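Local structure of cobalamin biosynthesis protein CobN (Mycobacterium tuberculosis, 7C6O) at residues K367-V372 and R813-R818; L279-L284 and R358-A363; S865-Y870 and G875-S880; G1080-V1085 and P1093-G1098; A765-T770 and F792-V797. The protein serves as the large, catalytic subunit of cobaltochelatase, which inserts cobalt into the corrin ring during cobalamin biosynthesis, probably in an ATP-driven complex with partner subunits. All coordinates share one frame; numbering follows the deposited sequence. Where two conformers were deposited one is given.

Contact 1: K367-V372 and R813-R818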
# COMPACT_ATOMS: atom_id res chain seq x y z
N LYS A 367 -7.17 6.77 30.26
CA LYS A 367 -7.16 6.15 28.94
C LYS A 367 -6.36 4.86 28.97
O LYS A 367 -5.20 4.84 29.41
CB LYS A 367 -6.58 7.12 27.91
CG LYS A 367 -6.71 6.65 26.47
CD LYS A 367 -6.61 7.82 25.51
CE LYS A 367 -7.82 8.73 25.64
NZ LYS A 367 -7.67 9.99 24.85
N ARG A 368 -6.98 3.78 28.50
CA ARG A 368 -6.33 2.47 28.42
C ARG A 368 -5.84 2.24 27.00
O ARG A 368 -6.61 2.38 26.04
CB ARG A 368 -7.29 1.36 28.86
CG ARG A 368 -7.68 1.45 30.33
CD ARG A 368 -8.64 0.34 30.73
NE ARG A 368 -9.86 0.35 29.93
CZ ARG A 368 -10.98 0.99 30.28
NH1 ARG A 368 -11.04 1.67 31.42
NH2 ARG A 368 -12.04 0.95 29.48
N VAL A 369 -4.57 1.90 26.86
CA VAL A 369 -3.93 1.76 25.56
C VAL A 369 -3.23 0.41 25.48
O VAL A 369 -2.55 -0.00 26.43
CB VAL A 369 -2.92 2.89 25.29
CG1 VAL A 369 -2.30 2.74 23.91
CG2 VAL A 369 -3.59 4.25 25.45
N ALA A 370 -3.41 -0.28 24.36
CA ALA A 370 -2.68 -1.50 24.05
C ALA A 370 -1.57 -1.18 23.06
O ALA A 370 -1.83 -0.62 21.99
CB ALA A 370 -3.61 -2.57 23.49
N LEU A 371 -0.34 -1.53 23.41
CA LEU A 371 0.83 -1.36 22.55
C LEU A 371 1.23 -2.74 22.05
O LEU A 371 1.69 -3.58 22.83
CB LEU A 371 1.97 -0.69 23.32
CG LEU A 371 3.18 -0.16 22.56
CD1 LEU A 371 2.76 0.93 21.60
CD2 LEU A 371 4.24 0.36 23.53
N VAL A 372 1.05 -2.98 20.75
CA VAL A 372 1.24 -4.31 20.16
C VAL A 372 2.48 -4.29 19.28
O VAL A 372 2.65 -3.39 18.44
CB VAL A 372 -0.00 -4.74 19.36
CG1 VAL A 372 0.21 -6.12 18.73
CG2 VAL A 372 -1.23 -4.74 20.25
N ARG A 813 -1.93 12.94 19.63
CA ARG A 813 -3.12 13.56 19.06
C ARG A 813 -4.11 12.51 18.58
O ARG A 813 -5.32 12.64 18.78
CB ARG A 813 -2.75 14.50 17.91
CG ARG A 813 -1.98 15.75 18.33
CD ARG A 813 -1.87 16.76 17.19
NE ARG A 813 -3.17 17.32 16.81
CZ ARG A 813 -3.77 17.12 15.63
NH1 ARG A 813 -3.17 16.39 14.70
NH2 ARG A 813 -4.95 17.66 15.39
N ALA A 814 -3.60 11.45 17.94
CA ALA A 814 -4.48 10.39 17.46
C ALA A 814 -5.15 9.66 18.61
O ALA A 814 -6.33 9.30 18.53
CB ALA A 814 -3.69 9.41 16.58
N LEU A 815 -4.40 9.42 19.70
CA LEU A 815 -4.99 8.83 20.90
C LEU A 815 -6.05 9.72 21.51
O LEU A 815 -6.90 9.24 22.27
CB LEU A 815 -3.90 8.54 21.93
CG LEU A 815 -2.99 7.34 21.65
CD1 LEU A 815 -1.75 7.38 22.53
CD2 LEU A 815 -3.76 6.04 21.87
N ASP A 816 -6.02 11.02 21.21
CA ASP A 816 -7.01 11.99 21.66
C ASP A 816 -8.14 12.16 20.66
O ASP A 816 -8.99 13.04 20.85
CB ASP A 816 -6.34 13.34 21.91
CG ASP A 816 -6.51 13.80 23.33
OD1 ASP A 816 -5.82 13.25 24.22
OD2 ASP A 816 -7.33 14.71 23.56
N GLY A 817 -8.17 11.37 19.59
CA GLY A 817 -9.23 11.47 18.61
C GLY A 817 -9.22 12.75 17.79
O GLY A 817 -10.28 13.21 17.37
N ARG A 818 -8.05 13.33 17.57
CA ARG A 818 -7.95 14.52 16.74
C ARG A 818 -7.71 14.13 15.29
O ARG A 818 -7.35 12.99 14.98
CB ARG A 818 -6.85 15.44 17.25
CG ARG A 818 -7.01 15.79 18.72
CD ARG A 818 -6.33 17.09 19.09
NE ARG A 818 -6.65 17.51 20.45
CZ ARG A 818 -7.60 18.38 20.76
NH1 ARG A 818 -8.33 18.95 19.81
NH2 ARG A 818 -7.82 18.70 22.03

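Contact 2: L279-L284 and R358-A363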
# COMPACT_ATOMS: atom_id res chain seq x y z
N LEU A 279 -12.07 21.48 11.65
CA LEU A 279 -12.99 20.89 12.62
C LEU A 279 -12.25 20.03 13.63
O LEU A 279 -12.70 19.91 14.78
CB LEU A 279 -14.06 20.06 11.90
CG LEU A 279 -14.91 20.76 10.83
CD1 LEU A 279 -15.76 19.74 10.10
CD2 LEU A 279 -15.78 21.85 11.46
N ASP A 280 -11.13 19.44 13.22
CA ASP A 280 -10.28 18.63 14.10
C ASP A 280 -11.06 17.48 14.74
O ASP A 280 -11.04 17.28 15.95
CB ASP A 280 -9.61 19.50 15.17
CG ASP A 280 -8.42 18.82 15.82
OD1 ASP A 280 -7.84 17.91 15.19
OD2 ASP A 280 -8.09 19.18 16.97
N ILE A 281 -11.76 16.73 13.90
CA ILE A 281 -12.48 15.54 14.35
C ILE A 281 -12.17 14.40 13.39
O ILE A 281 -11.75 14.63 12.25
CB ILE A 281 -14.00 15.79 14.44
CG1 ILE A 281 -14.57 16.20 13.08
CG2 ILE A 281 -14.32 16.83 15.51
CD1 ILE A 281 -16.07 16.40 13.10
N PRO A 282 -12.34 13.15 13.84
CA PRO A 282 -12.15 12.02 12.92
C PRO A 282 -13.21 12.02 11.83
O PRO A 282 -14.39 12.26 12.09
CB PRO A 282 -12.29 10.80 13.84
CG PRO A 282 -12.03 11.31 15.21
CD PRO A 282 -12.58 12.70 15.22
N ILE A 283 -12.77 11.77 10.61
CA ILE A 283 -13.63 11.73 9.44
C ILE A 283 -13.50 10.34 8.84
O ILE A 283 -12.44 9.97 8.32
CB ILE A 283 -13.26 12.82 8.42
CG1 ILE A 283 -13.34 14.20 9.07
CG2 ILE A 283 -14.16 12.73 7.19
CD1 ILE A 283 -12.96 15.35 8.14
N LEU A 284 -14.58 9.56 8.90
CA LEU A 284 -14.55 8.15 8.53
C LEU A 284 -15.38 7.94 7.27
O LEU A 284 -16.52 8.41 7.19
CB LEU A 284 -15.09 7.27 9.66
CG LEU A 284 -14.39 7.38 11.02
CD1 LEU A 284 -14.97 8.51 11.87
CD2 LEU A 284 -14.45 6.06 11.77
N ARG A 358 -15.13 8.97 21.16
CA ARG A 358 -14.97 8.80 22.60
C ARG A 358 -13.57 9.17 23.07
O ARG A 358 -13.39 9.58 24.22
CB ARG A 358 -15.30 7.35 22.99
CG ARG A 358 -15.07 7.00 24.45
CD ARG A 358 -16.30 7.29 25.30
NE ARG A 358 -16.10 6.90 26.70
CZ ARG A 358 -16.09 7.75 27.72
NH1 ARG A 358 -16.29 9.05 27.52
NH2 ARG A 358 -15.90 7.30 28.95
N LEU A 359 -12.57 9.03 22.19
CA LEU A 359 -11.19 9.29 22.59
C LEU A 359 -11.00 10.72 23.09
O LEU A 359 -10.21 10.97 24.00
CB LEU A 359 -10.24 9.01 21.42
CG LEU A 359 -10.11 7.56 20.97
CD1 LEU A 359 -9.28 7.46 19.70
CD2 LEU A 359 -9.51 6.71 22.08
N ARG A 360 -11.73 11.67 22.50
CA ARG A 360 -11.60 13.06 22.93
C ARG A 360 -12.15 13.25 24.34
O ARG A 360 -11.73 14.17 25.05
CB ARG A 360 -12.32 13.98 21.95
CG ARG A 360 -12.04 15.46 22.16
CD ARG A 360 -10.68 15.85 21.60
NE ARG A 360 -10.58 15.52 20.18
CZ ARG A 360 -11.01 16.30 19.20
NH1 ARG A 360 -11.57 17.47 19.47
NH2 ARG A 360 -10.89 15.91 17.94
N GLN A 361 -13.07 12.39 24.76
CA GLN A 361 -13.73 12.53 26.05
C GLN A 361 -12.96 11.92 27.21
O GLN A 361 -13.25 12.24 28.36
CB GLN A 361 -15.13 11.90 26.00
CG GLN A 361 -16.05 12.48 24.93
CD GLN A 361 -17.37 11.73 24.84
OE1 GLN A 361 -17.57 10.72 25.51
NE2 GLN A 361 -18.27 12.23 24.01
N VAL A 362 -12.00 11.04 26.93
CA VAL A 362 -11.28 10.31 27.97
C VAL A 362 -9.95 11.02 28.23
O VAL A 362 -9.12 11.15 27.32
CB VAL A 362 -11.06 8.84 27.58
CG1 VAL A 362 -10.35 8.09 28.70
CG2 VAL A 362 -12.39 8.18 27.25
N ALA A 363 -9.75 11.47 29.46
CA ALA A 363 -8.51 12.13 29.83
C ALA A 363 -7.36 11.13 29.82
O ALA A 363 -7.57 9.93 30.00
CB ALA A 363 -8.64 12.77 31.21
O HOH W 1 -12.63 19.36 17.61

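Contact 3: S865-Y870 and G875-S880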
# COMPACT_ATOMS: atom_id res chain seq x y z
N SER A 865 17.27 -1.86 -20.76
CA SER A 865 18.49 -2.24 -20.04
C SER A 865 18.54 -3.74 -19.79
O SER A 865 19.61 -4.36 -19.91
CB SER A 865 18.57 -1.46 -18.73
OG SER A 865 19.76 -1.75 -18.02
N LEU A 866 17.40 -4.34 -19.44
CA LEU A 866 17.35 -5.78 -19.24
C LEU A 866 17.66 -6.53 -20.53
O LEU A 866 18.43 -7.50 -20.53
CB LEU A 866 15.98 -6.18 -18.70
CG LEU A 866 15.64 -7.66 -18.45
CD1 LEU A 866 14.60 -7.76 -17.35
CD2 LEU A 866 15.13 -8.35 -19.70
N LEU A 867 17.07 -6.10 -21.64
CA LEU A 867 17.29 -6.79 -22.91
C LEU A 867 18.73 -6.64 -23.38
O LEU A 867 19.32 -7.61 -23.87
CB LEU A 867 16.31 -6.26 -23.97
CG LEU A 867 14.83 -6.51 -23.66
CD1 LEU A 867 13.95 -5.87 -24.71
CD2 LEU A 867 14.54 -8.00 -23.56
N ALA A 868 19.31 -5.45 -23.22
CA ALA A 868 20.70 -5.25 -23.61
C ALA A 868 21.63 -6.16 -22.83
O ALA A 868 22.56 -6.75 -23.39
CB ALA A 868 21.09 -3.78 -23.42
N ARG A 869 21.40 -6.29 -21.52
CA ARG A 869 22.25 -7.15 -20.70
C ARG A 869 22.15 -8.60 -21.15
O ARG A 869 23.17 -9.28 -21.30
CB ARG A 869 21.86 -7.01 -19.22
CG ARG A 869 22.74 -7.82 -18.27
CD ARG A 869 24.18 -7.31 -18.28
NE ARG A 869 25.08 -8.16 -17.52
CZ ARG A 869 25.50 -7.90 -16.28
NH1 ARG A 869 25.10 -6.80 -15.66
NH2 ARG A 869 26.33 -8.74 -15.67
N TYR A 870 20.93 -9.09 -21.37
CA TYR A 870 20.75 -10.48 -21.76
C TYR A 870 21.39 -10.76 -23.11
O TYR A 870 22.10 -11.75 -23.29
CB TYR A 870 19.26 -10.84 -21.78
CG TYR A 870 19.01 -12.32 -21.94
CD1 TYR A 870 18.90 -12.89 -23.20
CD2 TYR A 870 18.91 -13.15 -20.84
CE1 TYR A 870 18.68 -14.25 -23.35
CE2 TYR A 870 18.68 -14.50 -20.97
CZ TYR A 870 18.56 -15.05 -22.23
OH TYR A 870 18.34 -16.40 -22.37
N GLY A 875 23.84 -13.38 -26.80
CA GLY A 875 23.78 -13.21 -28.24
C GLY A 875 22.41 -13.41 -28.85
O GLY A 875 22.31 -13.66 -30.05
N ARG A 876 21.35 -13.30 -28.05
CA ARG A 876 19.99 -13.48 -28.54
C ARG A 876 19.03 -12.85 -27.55
O ARG A 876 19.38 -12.61 -26.39
CB ARG A 876 19.66 -14.96 -28.76
CG ARG A 876 19.96 -15.84 -27.55
CD ARG A 876 18.94 -16.95 -27.42
NE ARG A 876 18.85 -17.76 -28.63
CZ ARG A 876 17.86 -18.60 -28.89
NH1 ARG A 876 16.86 -18.74 -28.02
NH2 ARG A 876 17.85 -19.30 -30.02
N TRP A 877 17.81 -12.58 -28.02
CA TRP A 877 16.79 -12.03 -27.15
C TRP A 877 16.28 -13.11 -26.19
O TRP A 877 16.21 -14.29 -26.55
CB TRP A 877 15.62 -11.49 -27.96
CG TRP A 877 15.99 -10.48 -28.99
CD1 TRP A 877 16.04 -10.67 -30.34
CD2 TRP A 877 16.35 -9.11 -28.76
NE1 TRP A 877 16.42 -9.51 -30.97
CE2 TRP A 877 16.61 -8.53 -30.02
CE3 TRP A 877 16.49 -8.32 -27.62
CZ2 TRP A 877 17.00 -7.21 -30.17
CZ3 TRP A 877 16.87 -7.00 -27.77
CH2 TRP A 877 17.13 -6.46 -29.03
N PRO A 878 15.91 -12.73 -24.97
CA PRO A 878 15.22 -13.68 -24.10
C PRO A 878 13.81 -13.93 -24.61
O PRO A 878 13.11 -13.01 -25.02
CB PRO A 878 15.20 -12.97 -22.74
CG PRO A 878 15.20 -11.52 -23.09
CD PRO A 878 16.02 -11.39 -24.35
N ARG A 879 13.41 -15.20 -24.61
CA ARG A 879 12.07 -15.55 -25.10
C ARG A 879 10.99 -15.03 -24.17
O ARG A 879 9.90 -14.66 -24.63
CB ARG A 879 11.95 -17.06 -25.26
CG ARG A 879 12.14 -17.84 -23.97
CD ARG A 879 12.22 -19.34 -24.19
NE ARG A 879 12.63 -20.03 -22.97
CZ ARG A 879 13.90 -20.15 -22.58
NH1 ARG A 879 14.87 -19.63 -23.31
NH2 ARG A 879 14.19 -20.80 -21.46
N SER A 880 11.26 -14.99 -22.87
CA SER A 880 10.28 -14.57 -21.88
C SER A 880 10.98 -14.01 -20.66
O SER A 880 12.03 -14.52 -20.24
CB SER A 880 9.36 -15.73 -21.47
OG SER A 880 8.44 -15.31 -20.48

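Contact 4: G1080-V1085 and P1093-G1098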
# COMPACT_ATOMS: atom_id res chain seq x y z
N GLY A 1080 12.11 -17.14 -5.22
CA GLY A 1080 11.08 -18.15 -5.43
C GLY A 1080 10.80 -18.41 -6.89
O GLY A 1080 10.62 -19.56 -7.30
N MET A 1081 10.77 -17.36 -7.71
CA MET A 1081 10.60 -17.55 -9.14
C MET A 1081 11.78 -18.32 -9.73
O MET A 1081 11.58 -19.25 -10.52
CB MET A 1081 10.44 -16.20 -9.84
CG MET A 1081 10.32 -16.31 -11.36
SD MET A 1081 9.96 -14.74 -12.16
CE MET A 1081 8.23 -14.53 -11.74
N VAL A 1082 13.00 -17.96 -9.34
CA VAL A 1082 14.18 -18.67 -9.84
C VAL A 1082 14.10 -20.15 -9.49
O VAL A 1082 14.33 -21.02 -10.35
CB VAL A 1082 15.47 -18.04 -9.27
CG1 VAL A 1082 16.68 -18.88 -9.63
CG2 VAL A 1082 15.63 -16.61 -9.77
N ALA A 1083 13.77 -20.47 -8.24
CA ALA A 1083 13.75 -21.86 -7.80
C ALA A 1083 12.65 -22.65 -8.50
O ALA A 1083 12.84 -23.82 -8.84
CB ALA A 1083 13.58 -21.93 -6.28
N THR A 1084 11.49 -22.02 -8.72
CA THR A 1084 10.38 -22.72 -9.35
C THR A 1084 10.69 -23.04 -10.81
O THR A 1084 10.41 -24.15 -11.28
CB THR A 1084 9.11 -21.89 -9.23
OG1 THR A 1084 8.82 -21.68 -7.84
CG2 THR A 1084 7.92 -22.61 -9.88
N VAL A 1085 11.29 -22.10 -11.53
CA VAL A 1085 11.72 -22.37 -12.90
C VAL A 1085 12.77 -23.47 -12.92
O VAL A 1085 12.74 -24.37 -13.78
CB VAL A 1085 12.25 -21.08 -13.57
CG1 VAL A 1085 12.81 -21.37 -14.96
CG2 VAL A 1085 11.14 -20.03 -13.64
N PRO A 1093 16.96 -20.05 -14.46
CA PRO A 1093 17.00 -18.96 -15.44
C PRO A 1093 18.05 -17.94 -15.02
O PRO A 1093 18.59 -17.98 -13.91
CB PRO A 1093 15.59 -18.37 -15.37
CG PRO A 1093 15.18 -18.60 -13.95
CD PRO A 1093 15.82 -19.91 -13.53
N ALA A 1094 18.34 -17.02 -15.93
CA ALA A 1094 19.08 -15.83 -15.52
C ALA A 1094 18.27 -15.07 -14.48
O ALA A 1094 17.04 -15.06 -14.51
CB ALA A 1094 19.39 -14.95 -16.73
N ALA A 1095 18.97 -14.45 -13.53
CA ALA A 1095 18.32 -13.70 -12.46
C ALA A 1095 18.92 -12.30 -12.45
O ALA A 1095 20.10 -12.13 -12.12
CB ALA A 1095 18.50 -14.39 -11.11
N TYR A 1096 18.12 -11.31 -12.82
CA TYR A 1096 18.57 -9.93 -12.92
C TYR A 1096 17.88 -9.05 -11.88
O TYR A 1096 16.74 -9.30 -11.49
CB TYR A 1096 18.28 -9.34 -14.31
CG TYR A 1096 19.11 -9.89 -15.45
CD1 TYR A 1096 20.11 -10.83 -15.23
CD2 TYR A 1096 18.90 -9.44 -16.75
CE1 TYR A 1096 20.86 -11.33 -16.28
CE2 TYR A 1096 19.65 -9.94 -17.80
CZ TYR A 1096 20.63 -10.87 -17.56
OH TYR A 1096 21.37 -11.36 -18.61
N ILE A 1097 18.59 -8.01 -11.46
CA ILE A 1097 18.05 -6.95 -10.62
C ILE A 1097 18.01 -5.68 -11.47
O ILE A 1097 19.05 -5.24 -11.98
CB ILE A 1097 18.89 -6.73 -9.36
CG1 ILE A 1097 18.74 -7.91 -8.39
CG2 ILE A 1097 18.52 -5.42 -8.68
CD1 ILE A 1097 17.36 -8.03 -7.79
N GLY A 1098 16.83 -5.10 -11.62
CA GLY A 1098 16.72 -3.80 -12.25
C GLY A 1098 16.82 -2.70 -11.22
O GLY A 1098 16.00 -2.64 -10.30

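Contact 5: A765-T770 and F792-V797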
# COMPACT_ATOMS: atom_id res chain seq x y z
N ALA A 765 27.71 21.50 4.52
CA ALA A 765 28.22 21.72 5.87
C ALA A 765 28.32 23.20 6.19
O ALA A 765 28.09 23.62 7.33
CB ALA A 765 29.57 21.03 6.05
N ALA A 766 28.67 24.02 5.19
CA ALA A 766 28.72 25.46 5.40
C ALA A 766 27.32 26.04 5.57
O ALA A 766 27.10 26.90 6.42
CB ALA A 766 29.45 26.13 4.23
N LEU A 767 26.36 25.57 4.76
CA LEU A 767 24.98 26.02 4.91
C LEU A 767 24.43 25.63 6.27
O LEU A 767 23.72 26.42 6.91
CB LEU A 767 24.12 25.44 3.79
CG LEU A 767 22.64 25.86 3.79
CD1 LEU A 767 22.52 27.36 3.60
CD2 LEU A 767 21.87 25.11 2.71
N GLN A 768 24.74 24.42 6.73
CA GLN A 768 24.33 24.00 8.06
C GLN A 768 24.91 24.91 9.13
O GLN A 768 24.24 25.22 10.13
CB GLN A 768 24.75 22.55 8.30
CG GLN A 768 24.34 22.00 9.65
CD GLN A 768 24.83 20.58 9.87
OE1 GLN A 768 26.01 20.28 9.68
NE2 GLN A 768 23.92 19.69 10.25
N ALA A 769 26.16 25.35 8.95
CA ALA A 769 26.81 26.20 9.94
C ALA A 769 26.15 27.56 10.07
O ALA A 769 26.31 28.21 11.11
CB ALA A 769 28.29 26.37 9.58
N THR A 770 25.41 28.01 9.06
CA THR A 770 24.68 29.26 9.13
C THR A 770 23.28 29.09 9.73
O THR A 770 22.50 30.04 9.73
CB THR A 770 24.55 29.90 7.75
OG1 THR A 770 23.59 29.17 6.97
CG2 THR A 770 25.89 29.88 7.03
N PHE A 792 16.93 25.52 -2.04
CA PHE A 792 15.88 24.52 -1.91
C PHE A 792 16.04 23.72 -0.63
O PHE A 792 15.06 23.41 0.05
CB PHE A 792 15.89 23.60 -3.13
CG PHE A 792 14.91 22.46 -3.05
CD1 PHE A 792 13.56 22.68 -3.25
CD2 PHE A 792 15.35 21.17 -2.79
CE1 PHE A 792 12.66 21.63 -3.18
CE2 PHE A 792 14.46 20.12 -2.73
CZ PHE A 792 13.11 20.35 -2.92
N ALA A 793 17.29 23.37 -0.28
CA ALA A 793 17.53 22.65 0.97
C ALA A 793 17.09 23.47 2.18
O ALA A 793 16.47 22.94 3.11
CB ALA A 793 19.01 22.28 1.08
N ALA A 794 17.40 24.77 2.18
CA ALA A 794 17.07 25.60 3.33
C ALA A 794 15.58 25.93 3.38
O ALA A 794 15.02 26.04 4.48
CB ALA A 794 17.90 26.88 3.31
N THR A 795 14.94 26.08 2.23
CA THR A 795 13.54 26.49 2.18
C THR A 795 12.57 25.32 2.34
O THR A 795 11.55 25.46 3.02
CB THR A 795 13.26 27.21 0.85
OG1 THR A 795 14.11 28.35 0.73
CG2 THR A 795 11.81 27.66 0.79
N GLU A 796 12.88 24.16 1.76
CA GLU A 796 11.96 23.04 1.76
C GLU A 796 12.46 21.84 2.56
O GLU A 796 11.74 21.36 3.43
CB GLU A 796 11.67 22.60 0.31
CG GLU A 796 10.96 23.65 -0.52
CD GLU A 796 9.54 23.90 -0.06
OE1 GLU A 796 8.98 23.06 0.68
OE2 GLU A 796 8.97 24.95 -0.45
N VAL A 797 13.67 21.36 2.29
CA VAL A 797 14.14 20.12 2.91
C VAL A 797 14.22 20.27 4.42
O VAL A 797 13.64 19.48 5.17
CB VAL A 797 15.50 19.70 2.31
CG1 VAL A 797 15.97 18.40 2.95
CG2 VAL A 797 15.40 19.56 0.80

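Contact 1: K367-V372 and R813-R818
The ammonium group of Lys367 donates a hydrogen bond to the backbone carbonyl of Leu815, with NZ 2.8 Å from O. The donor stands above the carbonyl plane, 37° out of it, and the C=O...N angle is 131°. The chain starts with CG anti to the backbone N (chi1 -171°) and bends at chi3, which brings CD and CE alongside the same oxygen. A flexible lysine suits a place just before strand 369-373, since its long apolar shaft can cross buried ground and still deliver a charge to backbone oxygens. NZ also donates to Leu359 O, with a weak bond to Val362 O, and Asp816 OD1 lies 3.8 Å from NZ in a long salt bridge.

The carbonyl it grips belongs to a helix ending in a Schellman motif. Arg818 N bonds back to Arg813 O at 3.1 Å, and Gly817 N to Ala814 O at 3.0 Å, with Gly817 at the positive phi that glycine adopts easily. Two residues on from the lysine, Val369 sets both methyls against CD2 of Leu815, CG2 to CD2 at 4.0 Å, the two side chains crossing at about a right angle; Ile587 and Tyr407 also touch Leu815.

With two carbonyls bonded to it, a third weakly, and a carboxylate at long range, the buried lysine is probably kept charged, and it ties the end of helix 807-815 to the start of strand 369-373.

Contact 2: L279-L284 and R358-A363
Arg360 reaches the backbone carbonyl of Asp280 with NH2, and this hydrogen bond is the direct polar link. Its 2.4 Å from NH2 to O is very short, so the exact length is doubtful, but the oxygen sits at the guanidinium edge, near its plane, with an N-H...O angle of 153°. Bends at chi2 (78°) and chi3 (57°) turn the arginine chain to bring that edge round. A water mediates a second link: it donates to Leu279 O at 2.9 Å and accepts from Arg360 NH1, also at 2.9 Å.

The polar oxygens come from the turn between helix 274-277 and strand 283-289, an inner strand of a mostly parallel alpha/beta sheet, and Asp280 takes the positive phi that ends the helical run. Arg360 lies on helix 343-361 and also donates from NE to Asp816 O and from NH2 to Gly817 O.

Charge adds a longer-range term, as Asp280 OD2 is 4.4 Å from Arg360 NH2 but well out of the guanidinium plane. The carboxylate has closer partners in Arg813, Arg818 and Phe819 N, a short acidic side chain suiting this gathering of arginines. Beyond these polar links there is only slight van der Waals contact, Ile281 CA lying 3.9 Å from Arg360 NH2.

Contact 3: S865-Y870 and G875-S880
Helix 853-874 runs into strand 880-885, and the connecting segment folds back along the last turns of the helix, its apolar residues packed against the helix surface. Gly875 makes the reversal, leaving helical geometry with a positive phi that suits a residue without a side chain.

Tyr870 and Pro878 form the heart of the contact. With CG anti to the backbone N (chi1 -170°), the tyrosine ring extends from the helix towards the returning chain, and Pro878 lies over one of its faces. Its CB stands 3.7 Å from the centroid of the Tyr870 ring and 11° off the ring normal, a well-centred CH-pi contact; the rigid proline ring, with its aliphatic C-H bonds, suits such a face. Pro878 CD also comes within 3.4 Å of Tyr870 CD1. At the ring edge, in its plane, Arg876 O approaches Tyr870 CD1 at 3.2 Å. This buried oxygen has no hydrogen-bond partner in the model, so the weakly positive ring edge may ease its burial.

One turn back, Leu867 serves two neighbours. Its CD2 meets Pro878 CG at 3.6 Å, the two side chains crossing at about a right angle, while its CB touches the edge of the indole, 3.9 Å from Trp877 CZ3. Trp877 leaves its backbone pointing away from the helix, yet its large ring swings back to reach Leu867; Arg871 makes a cation-pi contact with it.

Around this packing, Val1056 of strand 1056-1061 touches both Tyr870 and Pro878, Tyr1096 of strand 1094-1099 lies against Leu866 and Tyr870, and Tyr973 of helix 973-985 meets Trp877.

Contact 4: G1080-V1085 and P1093-G1098
Pro1093 is wedged against two valines of helix 1072-1089 just where the chain enters strand 1094-1099. Its CD lies 3.6 Å from Val1085 CG1, and its CG follows at 3.8 Å from that same methyl. Val1085 presents this branch because CG1 is anti to the backbone N (chi1 175°). The compact, rigid proline suits the place: it fits close to the helix backbone, with CD 3.7 Å from Val1082 O.

Val1082, one turn earlier, divides its branches. CG1 faces Pro1093 CD at 4.1 Å, the two side chains crossing obliquely, whereas CG2 meets Ala1095 CB at 3.9 Å. A small alanine near the start of the strand lets the helix come near, and beta-branched valines give short, stiff surfaces to both partners. No hydrogen bond crosses between the segments.

Within the helix, Gly1080 O takes two donors from opposite faces of its carbonyl plane, Thr1084 N at 3.0 Å and Thr1084 OG1 at 2.8 Å; the buried hydroxyl thereby finds an acceptor for its hydrogen within its own helix.

The contact closes the second half of a beta-alpha-beta crossover from strand 1056-1061 through helix 1072-1089 to the adjoining parallel strand 1094-1099. Ala1057 of the first strand touches Val1082, while helices 1019-1030 and 1044-1051 also pack against helix 1072-1089, the latter through Tyr1051 on Val1085.

Contact 5: A765-T770 and F792-V797
Leu767 stretches towards Ala793 and Ala794 with its CG anti to the backbone N (chi1 -178°), and a chi2 of 62° for CD1 leaves CD2 as the branch anti to CA. That extended methyl alone makes the contact. It meets Ala793 CB at 4.3 Å and Ala794 CB at 4.4 Å, so one leucine tip lies against two consecutive alanine methyls. The distances are those of light van der Waals packing, and no hydrogen bond joins the segments. The residue types fit the spacing: the backbones stay 8.1 Å apart between Leu767 CA and Ala794 CA, a gap that a long leucine opposite small alanines can span, and all three residues are buried.

Helix 784-801 is irregular here: residues 793-797 form a wider pi-type turn, with Val797 N making a weak bond back to Phe792 O. Helix 750-769, for its part, is ending, and Leu767 O accepts both Thr770 N at 3.2 Å and Thr770 OG1 at 2.8 Å, the hydroxyl tilted 20° from the carbonyl plane. Thr770 OG1 in turn accepts from Asp773 N, which ties the following chain to the helix.

Helix 750-769 and helix 784-801 thus meet through a small apolar patch among neighbouring helices. Leu780 of helix 776-780 and Trp772 also touch Leu767, while helix 710-722 packs against both helices, through Leu714 on Ala765 and Leu721 on Ala793.

Contacts 1 and 2 form one continuous patch, their centres about 11 Å apart, with helix 343-361 leading directly into strand 369-373; Arg360 and Lys367 reach across it to join two different sheets and the end of helix 807-815. Contacts 3 and 4, centres about 14 Å apart, pack helices 853-874 and 1072-1089 against the same mixed sheet or the chain entering it, and meet through Tyr1096. This pair lies across the chain's centre from the first, the centres of contacts 1 and 3 being about 53 Å apart. Contact 5 stands alone among helices, its centre about 36 Å from that of contact 1 and about 44 Å from that of contact 4. Along the chain contact 2 comes first; contact 1 encloses contact 5, joining parts over 400 residues apart; contacts 3 and 4 follow.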